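Local coordinates for Ice-binding protein (Flavobacteriaceae bacterium, PDB 5UYT) that binds ice and acts as a multi-domain bacterial antifreeze protein, probably limiting ice growth, at residues A[385-390]-A[403-408]; A[365-370]-A[381-386]; A[122-127]-A[149-154]. One frame throughout, in Å; residues are numbered along the deposited sequence.

All three contacts join successive coils of right-handed beta-solenoid domains. Interactions 1 and 2 are neighbours. Their centres are 8 Å apart, they share Gly385 and Asn386, and strand 382-385 serves both, pairing with 363-367 in one and 397-404 in the other. Interaction 3 lies in the other ice-binding-like domain, with its centre about 56 Å from that of interaction 1 and 49 Å from that of interaction 2. Interaction 2 is buried, and a tryptophan and valines carry its side-chain packing. Interactions 1 and 3 are partly buried corners. Interaction 1 relies on backbone bonds, a serine hydroxyl and a water. Interaction 3 adds a folded lysine with a salt bridge.

Interaction 1: A[385-390]-A[403-408]; sequences GNNGAV and LSTSGG
Gly385 and Ser404 pair in parallel where two coils of a right-handed beta-solenoid leave one face and turn a corner together. Backbone hydrogen bonds do most of the joining. Gly385 N gives to Leu403 O at 2.9 Å and is nearly straight at 175°. Thr405 N gives to Gly385 O at 3.0 Å. Round the corner Gly388 N reaches Ser406 O at 3.0 Å, and Val390 N reaches Gly408 O at 2.8 Å.

The Ser404 hydroxyl adds polar links. With chi1 at 180°, OG swings beside its own carbonyl carbon and faces the residues that follow. There Ser404 OG accepts from Ser406 N at 3.2 Å, which makes an ST turn. A water accepts from Ser404 OG at 3.3 Å and donates to Gly388 O, bridging the two coils. With an alanine here, Ser406 N would probably lose its side-chain acceptor and the water its link to the 403-408 turn.

Nonpolar and steric contacts complete the fit. Leu403 and Thr405 also touch Leu279 of helix 270-288. Gly407 faces Gly388 O so closely that a CB would clash with it. Val390 CG2 rests against Ser404 CB at 3.9 Å. On the exposed side of the loop, Asn387 OD1 comes to 3.2 Å from Ser406 CB.

Interaction 2: A[365-370]-A[381-386]; sequences WKVDGA and GSVIGN
Trp365 and Val383 meet because their first torsions bring them side by side on one face of the sheet. In Trp365, chi1 of -58° sets CG beside the backbone N and anti to the carbonyl carbon. In Val383, chi1 of 180° splits the two methyls along the strand. One of them, Val383 CG2, approaches the indole obliquely and lies 4.0 Å from Trp365 CD1. The other, Val383 CG1, points on along the strand and meets Val367 CG2 at 3.9 Å. Both pairs of side chains cross at a slant. The indole edge is tied as well. Ser382 O lies in the ring plane, 3.9 Å from Trp365 CD1, and Trp365 NE1 gives a hydrogen bond to Lys380 O. Gly381 also sits at this edge. A CB there would crowd NE1, and at the backbone angles of Gly381 it would also press on the preceding carbonyl oxygen.

These strands are neighbouring rungs of the right-handed beta-solenoid, running parallel with an angle of 16° between their short axes. Trp365 N gives to Ser382 O at 2.9 Å. Ile384 N gives to Trp365 O at 2.8 Å. Val367 N gives to Ile384 O at 2.9 Å. Trp365, Val367 and Val383 share one face of the sheet. Lys366 and Ile384 take the other, which helix 270-288 covers through Tyr283 and Leu279. Lys366 NZ is satisfied by Ile340 O on the preceding rung.

Beyond the strand, the chain makes an inverse gamma turn about Asp368, with a weak bond from Gly369 N to Val367 O. Val367 O also receives a CA-H...O contact of 3.2 Å from Gly385 CA. The Asp368 and Asn386 side chains run alongside each other, their flat ends turned moderately out of parallel.

Interaction 3: A[122-127]-A[149-154]; sequences KIQGAL and KVEGLV
Val150 and Leu127 form the main bump-and-hollow fit of this corner. Val150 CG1 pushes into the concave side of the turn at residues 125-127. It lies 3.3 Å from Gly125 O and 3.8 Å from Leu127 CB. The Val150 and Leu127 side chains cross at about a right angle, with Val150 CG2 set 4.0 Å from Leu127 CD2. On the outer side, Ala126 CB is a small bump that presses on the backbone at Leu153 O, 3.3 Å away. Gly152 allows the close approach of the two turns, because a CB there would clash with Gly125 and Ala126. Gln124 and Glu151 each centre an inverse gamma turn, and the two turns stack.

Lys149 folds back on itself, bent at chi3 (66°) and chi4 (44°). Its CE lies over Lys122, 3.9 Å from Lys122 CB. The bend brings Lys149 NZ to Gln124 OE1 at 2.9 Å, with the donor tilted somewhat from the amide plane. The same nitrogen, Lys149 NZ, makes a 2.8 Å salt bridge with Glu151 OE2, using that oxygen's anti lone pair. Three backbone bonds join the rungs: Ile123 N to Lys149 O, Glu151 N to Ile123 O and Leu127 N to Leu153 O.

This is a corner between parallel coils of the beta-solenoid. Helix 55-73 covers the lysine side: Tyr68 OH bonds Glu151 OE2, and Lys122 NZ bonds Ala74 O, just past the helix, and also Asn72 O. On the inner side Leu127 touches strand 101-104, and Val154 packs on strand 165-168.

Interaction 1: A[385-390]-A[403-408]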
# COMPACT_ATOMS: atom_id res chain seq x y z
N GLY A 385 0.45 5.31 -21.28
CA GLY A 385 0.97 4.13 -21.94
C GLY A 385 1.97 4.55 -23.00
O GLY A 385 2.07 5.74 -23.36
N ASN A 386 2.72 3.56 -23.48
CA ASN A 386 3.82 3.80 -24.41
C ASN A 386 3.92 2.63 -25.37
O ASN A 386 4.08 1.48 -24.92
CB ASN A 386 5.14 3.91 -23.63
CG ASN A 386 6.34 4.20 -24.53
OD1 ASN A 386 7.35 3.47 -24.47
ND2 ASN A 386 6.27 5.27 -25.31
N ASN A 387 3.85 2.92 -26.66
CA ASN A 387 3.96 1.93 -27.72
C ASN A 387 3.10 0.69 -27.49
O ASN A 387 3.61 -0.40 -27.24
CB ASN A 387 5.43 1.57 -27.93
CG ASN A 387 6.24 2.77 -28.37
OD1 ASN A 387 5.71 3.67 -29.03
ND2 ASN A 387 7.50 2.82 -27.98
N GLY A 388 1.79 0.86 -27.57
CA GLY A 388 0.90 -0.29 -27.50
C GLY A 388 -0.55 0.15 -27.60
O GLY A 388 -0.89 1.25 -27.18
N ALA A 389 -1.36 -0.71 -28.19
CA ALA A 389 -2.76 -0.40 -28.42
C ALA A 389 -3.47 -0.30 -27.08
O ALA A 389 -3.09 -0.97 -26.09
CB ALA A 389 -3.40 -1.48 -29.28
N VAL A 390 -4.49 0.55 -27.02
CA VAL A 390 -5.26 0.68 -25.80
C VAL A 390 -6.69 0.21 -26.10
O VAL A 390 -7.27 0.60 -27.13
CB VAL A 390 -5.26 2.15 -25.30
CG1 VAL A 390 -6.15 2.34 -24.07
CG2 VAL A 390 -3.82 2.62 -25.05
N LEU A 403 -4.02 7.81 -21.70
CA LEU A 403 -3.21 8.48 -22.69
C LEU A 403 -2.24 7.43 -23.23
O LEU A 403 -1.87 6.54 -22.50
CB LEU A 403 -2.39 9.64 -22.05
CG LEU A 403 -3.20 10.50 -21.06
CD1 LEU A 403 -2.26 11.45 -20.36
CD2 LEU A 403 -4.20 11.34 -21.84
N SER A 404 -1.86 7.53 -24.50
CA SER A 404 -0.77 6.70 -25.01
C SER A 404 0.09 7.54 -25.90
O SER A 404 -0.43 8.30 -26.75
CB SER A 404 -1.23 5.47 -25.83
OG SER A 404 -0.05 4.76 -26.26
N THR A 405 1.39 7.39 -25.73
CA THR A 405 2.33 8.11 -26.58
C THR A 405 2.23 7.64 -28.01
O THR A 405 2.52 8.40 -28.97
CB THR A 405 3.77 7.88 -26.11
OG1 THR A 405 4.08 6.49 -26.24
CG2 THR A 405 3.96 8.36 -24.71
N SER A 406 1.90 6.37 -28.17
CA SER A 406 1.87 5.75 -29.47
C SER A 406 1.02 4.49 -29.43
O SER A 406 1.25 3.59 -28.64
CB SER A 406 3.27 5.43 -29.98
OG SER A 406 3.14 4.98 -31.29
N GLY A 407 0.03 4.43 -30.29
CA GLY A 407 -0.85 3.31 -30.24
C GLY A 407 -2.26 3.77 -30.42
O GLY A 407 -2.67 4.81 -29.87
N GLY A 408 -3.01 2.99 -31.16
CA GLY A 408 -4.43 3.26 -31.32
C GLY A 408 -5.19 3.03 -30.03
O GLY A 408 -4.72 2.33 -29.12
O HOH W 1 -0.32 2.20 -24.23

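Interaction 2: A[365-370]-A[381-386]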
# COMPACT_ATOMS: atom_id res chain seq x y z
N TRP A 365 0.11 6.34 -13.59
CA TRP A 365 0.52 5.00 -13.99
C TRP A 365 1.36 5.17 -15.24
O TRP A 365 0.87 5.73 -16.25
CB TRP A 365 -0.71 4.17 -14.37
CG TRP A 365 -1.76 4.03 -13.29
CD1 TRP A 365 -2.69 4.97 -12.91
CD2 TRP A 365 -2.00 2.88 -12.49
NE1 TRP A 365 -3.49 4.46 -11.91
CE2 TRP A 365 -3.08 3.18 -11.63
CE3 TRP A 365 -1.38 1.61 -12.38
CZ2 TRP A 365 -3.57 2.26 -10.68
CZ3 TRP A 365 -1.89 0.69 -11.45
CH2 TRP A 365 -2.99 1.02 -10.63
N LYS A 366 2.61 4.71 -15.20
CA LYS A 366 3.47 4.76 -16.37
C LYS A 366 3.52 3.35 -16.94
O LYS A 366 4.10 2.47 -16.29
CB LYS A 366 4.87 5.20 -15.92
CG LYS A 366 5.90 5.51 -17.02
CD LYS A 366 6.57 4.26 -17.60
CE LYS A 366 7.21 3.33 -16.57
NZ LYS A 366 7.64 2.04 -17.21
N VAL A 367 2.93 3.11 -18.12
CA VAL A 367 2.83 1.73 -18.64
C VAL A 367 3.65 1.59 -19.94
O VAL A 367 3.35 2.19 -20.97
CB VAL A 367 1.35 1.33 -18.90
CG1 VAL A 367 1.31 -0.11 -19.39
CG2 VAL A 367 0.53 1.54 -17.60
N ASP A 368 4.72 0.80 -19.87
CA ASP A 368 5.56 0.62 -21.05
C ASP A 368 5.03 -0.56 -21.86
O ASP A 368 5.63 -1.65 -21.89
CB ASP A 368 7.03 0.41 -20.66
CG ASP A 368 7.94 0.36 -21.86
OD1 ASP A 368 7.57 0.87 -22.95
OD2 ASP A 368 9.07 -0.19 -21.74
N GLY A 369 3.88 -0.33 -22.49
CA GLY A 369 3.22 -1.33 -23.30
C GLY A 369 1.75 -1.02 -23.49
O GLY A 369 1.28 0.09 -23.22
N ALA A 370 1.01 -2.02 -23.98
CA ALA A 370 -0.45 -1.88 -24.19
C ALA A 370 -1.20 -1.73 -22.87
O ALA A 370 -0.70 -2.11 -21.79
CB ALA A 370 -0.96 -3.11 -24.96
N GLY A 381 -6.86 7.68 -11.79
CA GLY A 381 -5.52 8.24 -12.00
C GLY A 381 -5.25 8.50 -13.47
O GLY A 381 -6.13 8.26 -14.31
N SER A 382 -4.05 8.98 -13.77
CA SER A 382 -3.67 9.28 -15.16
C SER A 382 -2.75 8.17 -15.67
O SER A 382 -1.65 7.97 -15.14
CB SER A 382 -2.95 10.63 -15.21
OG SER A 382 -3.85 11.67 -14.89
N VAL A 383 -3.21 7.44 -16.69
CA VAL A 383 -2.44 6.33 -17.24
C VAL A 383 -1.75 6.89 -18.46
O VAL A 383 -2.38 7.49 -19.34
CB VAL A 383 -3.33 5.16 -17.73
CG1 VAL A 383 -2.43 4.05 -18.29
CG2 VAL A 383 -4.21 4.64 -16.63
N ILE A 384 -0.44 6.70 -18.51
CA ILE A 384 0.31 7.07 -19.70
C ILE A 384 1.02 5.85 -20.21
O ILE A 384 2.03 5.43 -19.64
CB ILE A 384 1.35 8.14 -19.41
CG1 ILE A 384 0.70 9.32 -18.68
CG2 ILE A 384 2.00 8.58 -20.73
CD1 ILE A 384 1.64 10.50 -18.53
N GLY A 385 0.45 5.31 -21.28
CA GLY A 385 0.97 4.13 -21.94
C GLY A 385 1.97 4.55 -23.00
O GLY A 385 2.07 5.74 -23.36
N ASN A 386 2.72 3.56 -23.48
CA ASN A 386 3.82 3.80 -24.41
C ASN A 386 3.92 2.63 -25.37
O ASN A 386 4.08 1.48 -24.92
CB ASN A 386 5.14 3.91 -23.63
CG ASN A 386 6.34 4.20 -24.53
OD1 ASN A 386 7.35 3.47 -24.47
ND2 ASN A 386 6.27 5.27 -25.31

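Interaction 3: A[122-127]-A[149-154]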
# COMPACT_ATOMS: atom_id res chain seq x y z
N LYS A 122 5.43 -6.54 29.94
CA LYS A 122 6.63 -7.33 30.21
C LYS A 122 6.20 -8.77 30.48
O LYS A 122 5.73 -9.10 31.57
CB LYS A 122 7.41 -6.73 31.37
CG LYS A 122 7.87 -5.32 31.07
CD LYS A 122 8.59 -4.67 32.23
CE LYS A 122 10.10 -4.91 32.19
NZ LYS A 122 10.74 -4.30 33.39
N ILE A 123 6.34 -9.62 29.46
CA ILE A 123 5.90 -11.01 29.57
C ILE A 123 7.09 -11.94 29.81
O ILE A 123 7.87 -12.19 28.89
CB ILE A 123 5.12 -11.48 28.31
CG1 ILE A 123 4.00 -10.48 27.86
CG2 ILE A 123 4.62 -12.91 28.48
CD1 ILE A 123 3.01 -10.09 28.95
N GLN A 124 7.23 -12.46 31.04
CA GLN A 124 8.40 -13.26 31.41
C GLN A 124 8.14 -14.74 31.13
O GLN A 124 8.08 -15.57 32.04
CB GLN A 124 8.78 -13.05 32.89
CG GLN A 124 8.79 -11.58 33.29
CD GLN A 124 9.78 -10.79 32.47
OE1 GLN A 124 9.41 -9.97 31.64
NE2 GLN A 124 11.06 -11.05 32.70
N GLY A 125 7.98 -15.04 29.85
CA GLY A 125 7.53 -16.35 29.41
C GLY A 125 6.96 -16.17 28.03
O GLY A 125 7.12 -15.12 27.42
N ALA A 126 6.29 -17.21 27.53
CA ALA A 126 5.69 -17.16 26.19
C ALA A 126 4.39 -16.33 26.20
O ALA A 126 3.80 -16.07 27.27
CB ALA A 126 5.44 -18.57 25.67
N LEU A 127 3.95 -15.91 25.02
CA LEU A 127 2.67 -15.24 24.87
C LEU A 127 1.86 -15.95 23.78
O LEU A 127 2.33 -16.08 22.67
CB LEU A 127 2.87 -13.76 24.54
CG LEU A 127 1.63 -12.93 24.20
CD1 LEU A 127 0.74 -12.72 25.43
CD2 LEU A 127 2.05 -11.60 23.58
N LYS A 149 7.10 -7.01 25.36
CA LYS A 149 8.44 -7.57 25.50
C LYS A 149 8.30 -9.01 25.99
O LYS A 149 8.08 -9.25 27.19
CB LYS A 149 9.25 -6.74 26.49
CG LYS A 149 10.69 -7.22 26.65
CD LYS A 149 11.28 -6.79 27.99
CE LYS A 149 10.60 -7.45 29.20
NZ LYS A 149 10.32 -8.92 29.08
N VAL A 150 8.44 -9.95 25.06
CA VAL A 150 8.09 -11.35 25.33
C VAL A 150 9.32 -12.26 25.44
O VAL A 150 10.06 -12.44 24.45
CB VAL A 150 7.11 -11.93 24.27
CG1 VAL A 150 6.61 -13.31 24.72
CG2 VAL A 150 5.93 -10.99 24.03
N GLU A 151 9.52 -12.86 26.61
CA GLU A 151 10.66 -13.77 26.85
C GLU A 151 10.26 -15.21 26.53
O GLU A 151 10.31 -16.10 27.40
CB GLU A 151 11.15 -13.70 28.30
CG GLU A 151 11.42 -12.30 28.83
CD GLU A 151 12.52 -11.58 28.07
OE1 GLU A 151 13.40 -12.26 27.50
OE2 GLU A 151 12.47 -10.33 28.04
N GLY A 152 9.84 -15.44 25.29
CA GLY A 152 9.42 -16.77 24.88
C GLY A 152 8.62 -16.74 23.59
O GLY A 152 8.39 -15.66 23.02
N LEU A 153 8.20 -17.92 23.14
CA LEU A 153 7.45 -18.03 21.86
C LEU A 153 6.20 -17.13 21.81
O LEU A 153 5.39 -17.15 22.74
CB LEU A 153 7.05 -19.50 21.63
CG LEU A 153 6.08 -19.80 20.48
CD1 LEU A 153 6.76 -19.60 19.14
CD2 LEU A 153 5.50 -21.21 20.59
N VAL A 154 6.05 -16.36 20.72
CA VAL A 154 4.83 -15.60 20.46
C VAL A 154 4.02 -16.44 19.47
O VAL A 154 4.49 -16.71 18.36
CB VAL A 154 5.11 -14.19 19.89
CG1 VAL A 154 3.79 -13.49 19.57
CG2 VAL A 154 5.92 -13.36 20.88